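Local coordinates for protein JSC1_58120g3 ([Leptolyngbya] sp. JSC-1, PDB 6XHH) that binds a linear tetrapyrrole of the verdin type in its GAF domain and probably acts as a far-red-absorbing cyanobacteriochrome photoreceptor, at residues 5-10 with 29-34; 52-57 with 62-67; 58-63 with 147-152. One frame throughout, in Å; residues are numbered along the deposited sequence.

Interaction 1. Residues 5-10 with 29-34. With EDO (1,2-ethanediol), chain E.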
ATOM      1  N   LEU A   5      -5.243 -15.286   1.752  1.00 29.23           N
ATOM      2  CA  LEU A   5      -5.398 -14.690   0.427  1.00 28.67           C
ATOM      3  C   LEU A   5      -6.654 -15.192  -0.268  1.00 23.78           C
ATOM      4  O   LEU A   5      -7.391 -14.406  -0.872  1.00 24.09           O
ATOM      5  CB  LEU A   5      -4.178 -14.984  -0.443  1.00 28.12           C
ATOM      6  CG  LEU A   5      -4.236 -14.477  -1.884  1.00 19.95           C
ATOM      7  CD1 LEU A   5      -4.390 -12.958  -1.922  1.00 23.21           C
ATOM      8  CD2 LEU A   5      -2.946 -14.881  -2.583  1.00 24.45           C
ATOM      9  N   ASN A   6      -6.903 -16.501  -0.217  1.00 23.98           N
ATOM     10  CA  ASN A   6      -8.082 -17.041  -0.882  1.00 28.77           C
ATOM     11  C   ASN A   6      -9.353 -16.440  -0.299  1.00 27.99           C
ATOM     12  O   ASN A   6     -10.310 -16.164  -1.030  1.00 26.96           O
ATOM     13  CB  ASN A   6      -8.096 -18.563  -0.766  1.00 31.74           C
ATOM     14  CG  ASN A   6      -9.356 -19.172  -1.335  1.00 41.87           C
ATOM     15  OD1 ASN A   6      -9.591 -19.117  -2.542  1.00 53.59           O
ATOM     16  ND2 ASN A   6     -10.178 -19.753  -0.467  1.00 44.18           N
ATOM     17  N   ARG A   7      -9.364 -16.206   1.014  1.00 29.54           N
ATOM     18  CA  ARG A   7     -10.492 -15.541   1.658  1.00 35.00           C
ATOM     19  C   ARG A   7     -10.673 -14.129   1.123  1.00 31.66           C
ATOM     20  O   ARG A   7     -11.795 -13.706   0.824  1.00 29.04           O
ATOM     21  CB  ARG A   7     -10.281 -15.514   3.171  1.00 36.69           C
ATOM     22  CG  ARG A   7     -11.512 -15.127   3.959  1.00 45.29           C
ATOM     23  CD  ARG A   7     -11.170 -14.833   5.413  1.00 55.78           C
ATOM     24  NE  ARG A   7     -10.613 -13.494   5.585  1.00 53.55           N
ATOM     25  CZ  ARG A   7     -11.344 -12.384   5.611  1.00 55.34           C
ATOM     26  NH1 ARG A   7     -12.663 -12.457   5.459  1.00 46.45           N
ATOM     27  NH2 ARG A   7     -10.759 -11.203   5.777  1.00 47.52           N
ATOM     28  N   VAL A   8      -9.573 -13.379   1.006  1.00 30.74           N
ATOM     29  CA  VAL A   8      -9.648 -12.014   0.487  1.00 22.27           C
ATOM     30  C   VAL A   8     -10.186 -12.015  -0.940  1.00 25.21           C
ATOM     31  O   VAL A   8     -11.085 -11.243  -1.283  1.00 20.93           O
ATOM     32  CB  VAL A   8      -8.270 -11.329   0.570  1.00 27.45           C
ATOM     33  CG1 VAL A   8      -8.320  -9.942  -0.043  1.00 26.69           C
ATOM     34  CG2 VAL A   8      -7.788 -11.252   2.006  1.00 26.44           C
ATOM     35  N   ILE A   9      -9.644 -12.892  -1.795  1.00 23.41           N
ATOM     36  CA  ILE A   9     -10.070 -12.927  -3.195  1.00 23.27           C
ATOM     37  C   ILE A   9     -11.546 -13.291  -3.302  1.00 26.05           C
ATOM     38  O   ILE A   9     -12.277 -12.744  -4.135  1.00 24.97           O
ATOM     39  CB  ILE A   9      -9.182 -13.900  -3.997  1.00 26.20           C
ATOM     40  CG1 ILE A   9      -7.722 -13.456  -3.934  1.00 24.94           C
ATOM     41  CG2 ILE A   9      -9.655 -14.001  -5.442  1.00 23.86           C
ATOM     42  CD1 ILE A   9      -6.769 -14.398  -4.638  1.00 29.33           C
ATOM     43  N   THR A  10     -12.006 -14.220  -2.461  1.00 22.59           N
ATOM     44  CA  THR A  10     -13.421 -14.571  -2.430  1.00 27.82           C
ATOM     45  C   THR A  10     -14.288 -13.346  -2.161  1.00 28.91           C
ATOM     46  O   THR A  10     -15.237 -13.071  -2.905  1.00 24.48           O
ATOM     47  CB  THR A  10     -13.663 -15.650  -1.375  1.00 27.97           C
ATOM     48  OG1 THR A  10     -12.939 -16.836  -1.733  1.00 33.13           O
ATOM     49  CG2 THR A  10     -15.148 -15.979  -1.272  1.00 32.33           C
ATOM     50  N   VAL A  29      -8.182  -6.462   4.105  1.00 13.78           N
ATOM     51  CA  VAL A  29      -6.770  -6.390   4.460  1.00 13.41           C
ATOM     52  C   VAL A  29      -6.583  -5.790   5.850  1.00 12.08           C
ATOM     53  O   VAL A  29      -5.742  -6.260   6.629  1.00 14.06           O
ATOM     54  CB  VAL A  29      -5.982  -5.607   3.394  1.00 11.25           C
ATOM     55  CG1 VAL A  29      -4.557  -5.367   3.880  1.00 12.79           C
ATOM     56  CG2 VAL A  29      -5.982  -6.374   2.073  1.00 14.45           C
ATOM     57  N   ARG A  30      -7.347  -4.742   6.184  1.00 14.28           N
ATOM     58  CA  ARG A  30      -7.198  -4.114   7.499  1.00 12.19           C
ATOM     59  C   ARG A  30      -7.551  -5.087   8.619  1.00 15.08           C
ATOM     60  O   ARG A  30      -6.830  -5.192   9.617  1.00 15.20           O
ATOM     61  CB  ARG A  30      -8.064  -2.854   7.602  1.00 17.07           C
ATOM     62  CG  ARG A  30      -7.613  -1.921   8.735  1.00 17.38           C
ATOM     63  CD  ARG A  30      -8.751  -1.089   9.345  1.00 19.08           C
ATOM     64  NE  ARG A  30      -9.888  -1.924   9.724  1.00 22.03           N
ATOM     65  CZ  ARG A  30      -9.927  -2.725  10.787  1.00 27.76           C
ATOM     66  NH1 ARG A  30     -11.015  -3.450  11.021  1.00 32.40           N
ATOM     67  NH2 ARG A  30      -8.891  -2.815  11.616  1.00 22.95           N
ATOM     68  N   ARG A  31      -8.668  -5.805   8.463  1.00 12.89           N
ATOM     69  CA  ARG A  31      -9.086  -6.815   9.435  1.00 15.19           C
ATOM     70  C   ARG A  31      -8.037  -7.917   9.573  1.00 14.53           C
ATOM     71  O   ARG A  31      -7.666  -8.314  10.685  1.00 15.40           O
ATOM     72  CB  ARG A  31     -10.430  -7.406   8.983  1.00 18.80           C
ATOM     73  CG  ARG A  31     -11.061  -8.428   9.923  1.00 30.08           C
ATOM     74  CD  ARG A  31     -12.402  -8.941   9.369  1.00 35.50           C
ATOM     75  NE  ARG A  31     -12.273 -10.224   8.679  1.00 42.93           N
ATOM     76  CZ  ARG A  31     -12.757 -11.375   9.140  1.00 39.68           C
ATOM     77  NH1 ARG A  31     -13.409 -11.412  10.293  1.00 34.33           N
ATOM     78  NH2 ARG A  31     -12.591 -12.492   8.442  1.00 41.80           N
ATOM     79  N   LEU A  32      -7.563  -8.431   8.435  1.00 13.15           N
ATOM     80  CA  LEU A  32      -6.583  -9.512   8.431  1.00 13.10           C
ATOM     81  C   LEU A  32      -5.322  -9.128   9.196  1.00 15.18           C
ATOM     82  O   LEU A  32      -4.827  -9.894  10.031  1.00 14.73           O
ATOM     83  CB  LEU A  32      -6.245  -9.866   6.984  1.00 13.98           C
ATOM     84  CG  LEU A  32      -5.175 -10.934   6.766  1.00 21.24           C
ATOM     85  CD1 LEU A  32      -5.643 -12.251   7.350  1.00 21.95           C
ATOM     86  CD2 LEU A  32      -4.876 -11.080   5.280  1.00 18.36           C
ATOM     87  N   PHE A  33      -4.792  -7.939   8.929  1.00 12.13           N
ATOM     88  CA  PHE A  33      -3.567  -7.483   9.575  1.00 15.19           C
ATOM     89  C   PHE A  33      -3.792  -6.892  10.963  1.00 12.33           C
ATOM     90  O   PHE A  33      -2.813  -6.634  11.672  1.00 15.63           O
ATOM     91  CB  PHE A  33      -2.870  -6.443   8.689  1.00 13.47           C
ATOM     92  CG  PHE A  33      -2.173  -7.030   7.477  1.00 13.72           C
ATOM     93  CD1 PHE A  33      -2.087  -8.404   7.292  1.00 21.69           C
ATOM     94  CD2 PHE A  33      -1.590  -6.204   6.532  1.00 14.99           C
ATOM     95  CE1 PHE A  33      -1.425  -8.946   6.186  1.00 17.33           C
ATOM     96  CE2 PHE A  33      -0.929  -6.745   5.419  1.00 22.87           C
ATOM     97  CZ  PHE A  33      -0.855  -8.113   5.248  1.00 17.77           C
ATOM     98  N   GLY A  34      -5.043  -6.689  11.371  1.00 12.82           N
ATOM     99  CA  GLY A  34      -5.333  -6.029  12.632  1.00 16.94           C
ATOM    100  C   GLY A  34      -4.649  -4.681  12.746  1.00 15.66           C
ATOM    101  O   GLY A  34      -3.997  -4.385  13.756  1.00 16.67           O
TER
HETATM  102  C1  EDO E 803      -0.453  -5.726  15.084  1.00 24.68           C
HETATM  103  O1  EDO E 803      -1.423  -5.491  14.049  1.00 18.10           O
HETATM  104  C2  EDO E 803      -0.930  -5.116  16.403  1.00 18.44           C
HETATM  105  O2  EDO E 803      -2.311  -5.462  16.599  1.00 28.11           O
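Val8 and Leu32 form the apolar side of this contact between helices 2-13 and 18-33, with Val8 CG2 resting 4.4 Å from Leu32 CD2. Val8 is buried, whereas Leu32 is partly exposed. Even here the helices keep some distance, the CA atoms of Val8 and Val29 being 7.5 Å apart.

The solvent side is polar. Arg7 and Arg31 cross there at about a right angle, each chain bent at its third torsion (80° and 98°). NH2 of Arg31 stands over one face of the Arg7 guanidinium, off toward its rim and 3.0 Å from Arg7 NH1, and the two planes are turned 66° against each other. All the facing nitrogens are donors, so no hydrogen bond joins the pair.

Within the 29-34 segment, helix 18-33 ends in a Schellman motif with Gly34 as the C-prime residue. An ethanediol, probably from the crystallisation liquor, sits at that end, its O1 2.8 Å from Gly34 O.

Glu28 makes a salt bridge with Arg7 NH2 and a long, weak ion pair with Arg31 NE. The two guanidinium groups therefore gather about one carboxylate, whose negative charge probably offsets the cost of bringing them together.

Interaction 2. Residues 52-57 with 62-67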
ATOM      1  N   ILE A  52      -8.134   7.195  -2.902  1.00 13.81           N
ATOM      2  CA  ILE A  52      -9.422   6.839  -3.490  1.00 14.88           C
ATOM      3  C   ILE A  52     -10.331   6.128  -2.497  1.00 16.06           C
ATOM      4  O   ILE A  52     -11.528   6.414  -2.433  1.00 15.77           O
ATOM      5  CB  ILE A  52      -9.201   5.965  -4.740  1.00 15.32           C
ATOM      6  CG1 ILE A  52      -8.276   6.683  -5.709  1.00 13.98           C
ATOM      7  CG2 ILE A  52     -10.542   5.593  -5.384  1.00 17.69           C
ATOM      8  CD1 ILE A  52      -8.782   8.015  -6.143  1.00 18.06           C
ATOM      9  N   THR A  53      -9.783   5.175  -1.746  1.00 12.86           N
ATOM     10  CA  THR A  53     -10.553   4.342  -0.835  1.00 11.71           C
ATOM     11  C   THR A  53      -9.728   4.060   0.407  1.00 14.94           C
ATOM     12  O   THR A  53      -8.498   3.945   0.344  1.00 13.51           O
ATOM     13  CB  THR A  53     -10.960   3.014  -1.492  1.00 13.25           C
ATOM     14  OG1 THR A  53     -11.575   3.299  -2.742  1.00 18.92           O
ATOM     15  CG2 THR A  53     -11.969   2.269  -0.625  1.00 17.26           C
ATOM     16  N   GLU A  54     -10.410   3.922   1.538  1.00 11.83           N
ATOM     17  CA  GLU A  54      -9.708   3.614   2.765  1.00 12.60           C
ATOM     18  C   GLU A  54     -10.609   2.820   3.692  1.00 16.11           C
ATOM     19  O   GLU A  54     -11.840   2.892   3.610  1.00 17.36           O
ATOM     20  CB  GLU A  54      -9.228   4.896   3.451  1.00 12.64           C
ATOM     21  CG  GLU A  54     -10.338   5.676   4.122  1.00 17.32           C
ATOM     22  CD  GLU A  54      -9.924   7.086   4.491  1.00 21.35           C
ATOM     23  OE1 GLU A  54     -10.655   8.041   4.147  1.00 22.81           O
ATOM     24  OE2 GLU A  54      -8.854   7.240   5.121  1.00 16.65           O
ATOM     25  N   SER A  55      -9.972   2.047   4.567  1.00 13.08           N
ATOM     26  CA  SER A  55     -10.620   1.429   5.715  1.00 13.13           C
ATOM     27  C   SER A  55      -9.792   1.831   6.925  1.00 13.58           C
ATOM     28  O   SER A  55      -8.564   1.712   6.900  1.00 14.13           O
ATOM     29  CB  SER A  55     -10.701  -0.097   5.563  1.00 15.31           C
ATOM     30  OG  SER A  55     -10.997  -0.745   6.790  1.00 22.65           O
ATOM     31  N   GLU A  56     -10.441   2.379   7.947  1.00 14.81           N
ATOM     32  CA  GLU A  56      -9.728   2.906   9.099  1.00 15.41           C
ATOM     33  C   GLU A  56     -10.358   2.408  10.397  1.00 18.02           C
ATOM     34  O   GLU A  56     -11.559   2.127  10.455  1.00 22.74           O
ATOM     35  CB  GLU A  56      -9.695   4.446   9.030  1.00 18.63           C
ATOM     36  CG  GLU A  56      -9.128   5.154  10.241  1.00 29.12           C
ATOM     37  CD  GLU A  56     -10.193   5.488  11.273  1.00 27.36           C
ATOM     38  OE1 GLU A  56     -11.212   6.123  10.922  1.00 34.77           O
ATOM     39  OE2 GLU A  56     -10.010   5.102  12.437  1.00 31.17           O
ATOM     40  N   ALA A  57      -9.529   2.293  11.437  1.00 17.55           N
ATOM     41  CA  ALA A  57      -9.968   1.871  12.762  1.00 23.41           C
ATOM     42  C   ALA A  57      -9.207   2.654  13.820  1.00 24.02           C
ATOM     43  O   ALA A  57      -7.975   2.720  13.782  1.00 23.67           O
ATOM     44  CB  ALA A  57      -9.754   0.365  12.963  1.00 28.22           C
ATOM     45  N   LYS A  62      -9.899  10.980   8.031  1.00 16.02           N
ATOM     46  CA  LYS A  62     -10.147  10.357   6.741  1.00 15.00           C
ATOM     47  C   LYS A  62      -9.209  10.951   5.701  1.00 16.94           C
ATOM     48  O   LYS A  62      -9.074  12.176   5.605  1.00 18.55           O
ATOM     49  CB  LYS A  62     -11.604  10.556   6.323  1.00 18.60           C
ATOM     50  CG  LYS A  62     -12.567   9.652   7.078  1.00 27.08           C
ATOM     51  CD  LYS A  62     -13.955   9.657   6.456  1.00 38.81           C
ATOM     52  CE  LYS A  62     -15.036   9.426   7.507  1.00 42.90           C
ATOM     53  NZ  LYS A  62     -16.371   9.162   6.893  1.00 47.95           N
ATOM     54  N   LEU A  63      -8.540  10.080   4.939  1.00 15.73           N
ATOM     55  CA  LEU A  63      -7.626  10.523   3.894  1.00 15.85           C
ATOM     56  C   LEU A  63      -8.272  10.606   2.521  1.00 15.51           C
ATOM     57  O   LEU A  63      -7.747  11.315   1.652  1.00 14.77           O
ATOM     58  CB  LEU A  63      -6.406   9.593   3.813  1.00 13.90           C
ATOM     59  CG  LEU A  63      -5.703   9.437   5.158  1.00 15.30           C
ATOM     60  CD1 LEU A  63      -4.455   8.604   4.943  1.00 17.29           C
ATOM     61  CD2 LEU A  63      -5.373  10.789   5.771  1.00 18.84           C
ATOM     62  N   VAL A  64      -9.384   9.901   2.293  1.00 16.16           N
ATOM     63  CA  VAL A  64     -10.019   9.968   0.986  1.00 14.93           C
ATOM     64  C   VAL A  64     -10.450  11.404   0.724  1.00 18.62           C
ATOM     65  O   VAL A  64     -10.943  12.101   1.622  1.00 18.83           O
ATOM     66  CB  VAL A  64     -11.201   8.993   0.897  1.00 18.26           C
ATOM     67  CG1 VAL A  64     -12.001   9.247  -0.376  1.00 17.77           C
ATOM     68  CG2 VAL A  64     -10.692   7.555   0.906  1.00 15.90           C
ATOM     69  N   GLY A  65     -10.248  11.856  -0.517  1.00 21.17           N
ATOM     70  CA  GLY A  65     -10.413  13.239  -0.891  1.00 24.51           C
ATOM     71  C   GLY A  65      -9.110  14.008  -0.960  1.00 26.05           C
ATOM     72  O   GLY A  65      -9.024  14.997  -1.698  1.00 34.82           O
ATOM     73  N   SER A  66      -8.099  13.564  -0.233  1.00 18.13           N
ATOM     74  CA  SER A  66      -6.840  14.275  -0.102  1.00 18.61           C
ATOM     75  C   SER A  66      -5.815  13.725  -1.082  1.00 16.53           C
ATOM     76  O   SER A  66      -5.897  12.582  -1.530  1.00 21.21           O
ATOM     77  CB  SER A  66      -6.307  14.162   1.333  1.00 17.68           C
ATOM     78  OG  SER A  66      -7.130  14.886   2.239  1.00 23.18           O
ATOM     79  N   GLY A  67      -4.841  14.562  -1.411  1.00 16.73           N
ATOM     80  CA  GLY A  67      -3.750  14.129  -2.255  1.00 17.61           C
ATOM     81  C   GLY A  67      -2.426  14.061  -1.524  1.00 17.77           C
ATOM     82  O   GLY A  67      -2.239  14.677  -0.468  1.00 18.25           O
TER
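The CA atoms of Ile52 and Val64 approach to 5.5 Å where the loop after strand 49-56 folds back beside it in a type II turn, Leu63 to Ser66, closed by Ser66 N to Leu63 O at 3.0 Å, with Gly65 taking the positive-phi position.

Glu54 is the central side chain of the contact. Its CG lies between the backbone N and the carbonyl carbon (chi1 74°), and from there the extended chain delivers the carboxylate to two successive amides of the loop. Leu63 N gives a nearly straight bond (172°) to Glu54 OE2 at 2.9 Å, entering by the syn lone pair. Val64 N binds Glu54 OE1, also at 2.9 Å, but arrives from above the carboxylate plane, 54° out of it. Two nearly straight bonds, one to each oxygen, should hold the carboxylate against rotation. OE2 also makes a salt bridge with Arg37, which probably helps to hold the group in place. With an alanine here, the Leu63 and Val64 amides would probably lose their acceptor and Arg37 a counter-charge, setting the loop freer to move.

Apolar atoms close round the polar grip. Val64 CG2 packs against the aliphatic stem of Glu54, 3.7 Å from its CG, while Val64 CG1 lies 3.5 Å from Ile52 O. The CB of Lys62 flanks Glu54 OE1 at 3.5 Å, yet the lysine's amino end leads away. The side chain of the buried Leu63 lies about 6 Å from the bound bilin.

Ile52 and Thr53 both face Ile40, forming a classic beta bulge against strand 37-43. Thr53, Ser55 and Ala57 touch helix 18-33, whereas Glu54 and Glu56 reach side chains of strand 37-43.

Interaction 3. Residues 58-63 with 147-152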
ATOM      1  N   GLY A  58      -9.941   3.265  14.751  1.00 25.24           N
ATOM      2  CA  GLY A  58      -9.313   3.955  15.859  1.00 30.62           C
ATOM      3  C   GLY A  58      -9.531   5.454  15.905  1.00 24.43           C
ATOM      4  O   GLY A  58      -8.868   6.145  16.688  1.00 30.10           O
ATOM      5  N   GLY A  59     -10.432   5.974  15.073  1.00 19.48           N
ATOM      6  CA  GLY A  59     -10.784   7.386  15.126  1.00 24.79           C
ATOM      7  C   GLY A  59      -9.741   8.326  14.550  1.00 27.60           C
ATOM      8  O   GLY A  59      -9.401   9.350  15.150  1.00 26.73           O
ATOM      9  N   TRP A  60      -9.234   7.986  13.377  1.00 23.55           N
ATOM     10  CA  TRP A  60      -8.231   8.755  12.658  1.00 18.15           C
ATOM     11  C   TRP A  60      -8.897   9.647  11.616  1.00 19.51           C
ATOM     12  O   TRP A  60     -10.062   9.457  11.259  1.00 22.41           O
ATOM     13  CB  TRP A  60      -7.233   7.789  12.008  1.00 16.35           C
ATOM     14  CG  TRP A  60      -6.688   6.844  13.020  1.00 17.19           C
ATOM     15  CD1 TRP A  60      -7.155   5.594  13.336  1.00 18.80           C
ATOM     16  CD2 TRP A  60      -5.594   7.099  13.901  1.00 16.74           C
ATOM     17  NE1 TRP A  60      -6.400   5.055  14.350  1.00 19.45           N
ATOM     18  CE2 TRP A  60      -5.436   5.957  14.715  1.00 16.78           C
ATOM     19  CE3 TRP A  60      -4.730   8.185  14.083  1.00 16.50           C
ATOM     20  CZ2 TRP A  60      -4.442   5.869  15.691  1.00 17.79           C
ATOM     21  CZ3 TRP A  60      -3.740   8.090  15.043  1.00 21.97           C
ATOM     22  CH2 TRP A  60      -3.610   6.944  15.842  1.00 18.47           C
ATOM     23  N   ARG A  61      -8.144  10.632  11.124  1.00 19.15           N
ATOM     24  CA  ARG A  61      -8.653  11.462  10.040  1.00 18.14           C
ATOM     25  C   ARG A  61      -8.869  10.619   8.792  1.00 15.22           C
ATOM     26  O   ARG A  61      -8.121   9.680   8.513  1.00 19.68           O
ATOM     27  CB  ARG A  61      -7.688  12.609   9.719  1.00 22.47           C
ATOM     28  CG  ARG A  61      -7.726  13.750  10.717  1.00 29.08           C
ATOM     29  CD  ARG A  61      -7.290  15.092  10.138  1.00 25.32           C
ATOM     30  NE  ARG A  61      -5.978  15.061   9.493  1.00 30.68           N
ATOM     31  CZ  ARG A  61      -4.807  15.045  10.124  1.00 31.28           C
ATOM     32  NH1 ARG A  61      -4.740  15.038  11.450  1.00 26.90           N
ATOM     33  NH2 ARG A  61      -3.687  15.026   9.415  1.00 40.33           N
ATOM     34  N   LYS A  62      -9.899  10.980   8.031  1.00 16.02           N
ATOM     35  CA  LYS A  62     -10.147  10.357   6.741  1.00 15.00           C
ATOM     36  C   LYS A  62      -9.209  10.951   5.701  1.00 16.94           C
ATOM     37  O   LYS A  62      -9.074  12.176   5.605  1.00 18.55           O
ATOM     38  CB  LYS A  62     -11.604  10.556   6.323  1.00 18.60           C
ATOM     39  CG  LYS A  62     -12.567   9.652   7.078  1.00 27.08           C
ATOM     40  CD  LYS A  62     -13.955   9.657   6.456  1.00 38.81           C
ATOM     41  CE  LYS A  62     -15.036   9.426   7.507  1.00 42.90           C
ATOM     42  NZ  LYS A  62     -16.371   9.162   6.893  1.00 47.95           N
ATOM     43  N   LEU A  63      -8.540  10.080   4.939  1.00 15.73           N
ATOM     44  CA  LEU A  63      -7.626  10.523   3.894  1.00 15.85           C
ATOM     45  C   LEU A  63      -8.272  10.606   2.521  1.00 15.51           C
ATOM     46  O   LEU A  63      -7.747  11.315   1.652  1.00 14.77           O
ATOM     47  CB  LEU A  63      -6.406   9.593   3.813  1.00 13.90           C
ATOM     48  CG  LEU A  63      -5.703   9.437   5.158  1.00 15.30           C
ATOM     49  CD1 LEU A  63      -4.455   8.604   4.943  1.00 17.29           C
ATOM     50  CD2 LEU A  63      -5.373  10.789   5.771  1.00 18.84           C
ATOM     51  N   PHE A 147      -1.096   0.657   6.864  1.00  9.10           N
ATOM     52  CA  PHE A 147      -0.551   1.643   7.793  1.00  9.43           C
ATOM     53  C   PHE A 147      -0.857   1.253   9.238  1.00 12.97           C
ATOM     54  O   PHE A 147      -1.953   0.770   9.550  1.00 12.55           O
ATOM     55  CB  PHE A 147      -1.155   3.046   7.553  1.00 12.55           C
ATOM     56  CG  PHE A 147      -0.802   3.692   6.233  1.00 12.82           C
ATOM     57  CD1 PHE A 147       0.503   3.736   5.760  1.00 11.71           C
ATOM     58  CD2 PHE A 147      -1.794   4.309   5.480  1.00 15.34           C
ATOM     59  CE1 PHE A 147       0.804   4.390   4.559  1.00 11.65           C
ATOM     60  CE2 PHE A 147      -1.501   4.948   4.280  1.00 14.87           C
ATOM     61  CZ  PHE A 147      -0.198   4.989   3.828  1.00 15.34           C
ATOM     62  N   GLN A 148       0.087   1.509  10.136  1.00 11.41           N
ATOM     63  CA  GLN A 148      -0.229   1.610  11.547  1.00 12.53           C
ATOM     64  C   GLN A 148       0.022   3.051  11.980  1.00 12.08           C
ATOM     65  O   GLN A 148       1.014   3.667  11.579  1.00 12.79           O
ATOM     66  CB  GLN A 148       0.582   0.621  12.388  1.00 12.94           C
ATOM     67  CG  GLN A 148       0.065   0.412  13.824  1.00 11.20           C
ATOM     68  CD  GLN A 148      -1.214  -0.397  13.904  1.00 16.32           C
ATOM     69  OE1 GLN A 148      -2.047  -0.369  13.006  1.00 11.65           O
ATOM     70  NE2 GLN A 148      -1.376  -1.125  15.003  1.00 28.39           N
ATOM     71  N   ASN A 149      -0.909   3.597  12.752  1.00 12.56           N
ATOM     72  CA  ASN A 149      -0.914   5.017  13.070  1.00 13.23           C
ATOM     73  C   ASN A 149      -0.492   5.321  14.492  1.00 15.40           C
ATOM     74  O   ASN A 149       0.078   6.388  14.739  1.00 17.90           O
ATOM     75  CB  ASN A 149      -2.317   5.600  12.842  1.00 15.77           C
ATOM     76  CG  ASN A 149      -2.773   5.489  11.396  1.00 16.05           C
ATOM     77  OD1 ASN A 149      -1.959   5.330  10.487  1.00 15.10           O
ATOM     78  ND2 ASN A 149      -4.079   5.588  11.181  1.00 18.05           N
ATOM     79  N   SER A 150      -0.801   4.439  15.439  1.00 14.43           N
ATOM     80  CA  SER A 150      -0.540   4.708  16.845  1.00 16.77           C
ATOM     81  C   SER A 150       0.826   4.229  17.317  1.00 18.14           C
ATOM     82  O   SER A 150       1.276   4.676  18.377  1.00 18.88           O
ATOM     83  CB  SER A 150      -1.643   4.068  17.696  1.00 16.57           C
ATOM     84  OG  SER A 150      -1.647   2.667  17.532  1.00 20.44           O
ATOM     85  N   ALA A 151       1.502   3.381  16.553  1.00 14.68           N
ATOM     86  CA  ALA A 151       2.700   2.691  17.015  1.00 16.98           C
ATOM     87  C   ALA A 151       3.404   2.102  15.799  1.00 16.13           C
ATOM     88  O   ALA A 151       2.780   1.894  14.765  1.00 15.61           O
ATOM     89  CB  ALA A 151       2.346   1.576  18.009  1.00 16.79           C
ATOM     90  N   PRO A 152       4.703   1.812  15.923  1.00 12.40           N
ATOM     91  CA  PRO A 152       5.366   0.965  14.924  1.00 14.83           C
ATOM     92  C   PRO A 152       4.733  -0.414  14.881  1.00 13.33           C
ATOM     93  O   PRO A 152       4.079  -0.869  15.822  1.00 17.15           O
ATOM     94  CB  PRO A 152       6.817   0.882  15.427  1.00 15.58           C
ATOM     95  CG  PRO A 152       6.968   2.008  16.397  1.00 18.15           C
ATOM     96  CD  PRO A 152       5.624   2.239  16.988  1.00 14.51           C
TER
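Trp60 and Asn149 both set CG anti to the carbonyl carbon (chi1 -62° in Asn149), and these torsions slide the two side chains past each other in opposite directions until the asparagine lies over the indole. Its CB sits almost exactly above the six-membered ring of Trp60, 3.4 Å from the centroid and 5° off the normal, a close CH-pi contact. The amide continues along the same face toward the five-membered ring, where Asn149 ND2 is 3.4 Å from Trp60 CG. Because the ring and amide planes are 74° apart, this is a steep approach and no flat stack.

Ser150 adds a smaller contact at the outer end of the indole, its CB 3.9 Å from Trp60 CZ2. The other face of the Trp60 ring meets Gly58 O, 3.5 Å above the plane, so the indole is held between its own loop and the 147-152 segment. Trp60 NE1 makes a weak hydrogen bond to Ala57 O. Glu56 accepts a hydrogen bond from Trp60 N, and Glu36 takes both Asn149 N and the Ser150 hydroxyl.

The contact closes over one end of the central antiparallel sheet of the GAF fold, where strand 37-43 begins and strands 49-56 and 139-148 finish. Arg37 of strand 37-43 touches both Trp60 and Asn149 there. The neighbouring Phe147 lines the bilin pocket of this phytochrome-related photoreceptor, although the Asn149 side chain itself stays about 10 Å from the bilin.

How the interactions relate
Interactions 2 and 3 belong to one region: they share Lys62 and Leu63, and both reach the central sheet, their centres about 11 Å apart. Interaction 1 joins two helices and its centre is about 18 and 19 Å from theirs, but Arg30 of its 29-34 segment packs on Ser55 and Ala57 and so ties it to interaction 2. None is a full core contact. Interactions 1 and 3 are partly buried, whereas interaction 2 is at the surface, although it includes the buried Leu63. Their chemistry differs accordingly: sparse apolar packing alongside paired arginines between the helices, a carboxylate gripping backbone amides at the loop, and aromatic face packing next to a strand that lines the bilin pocket.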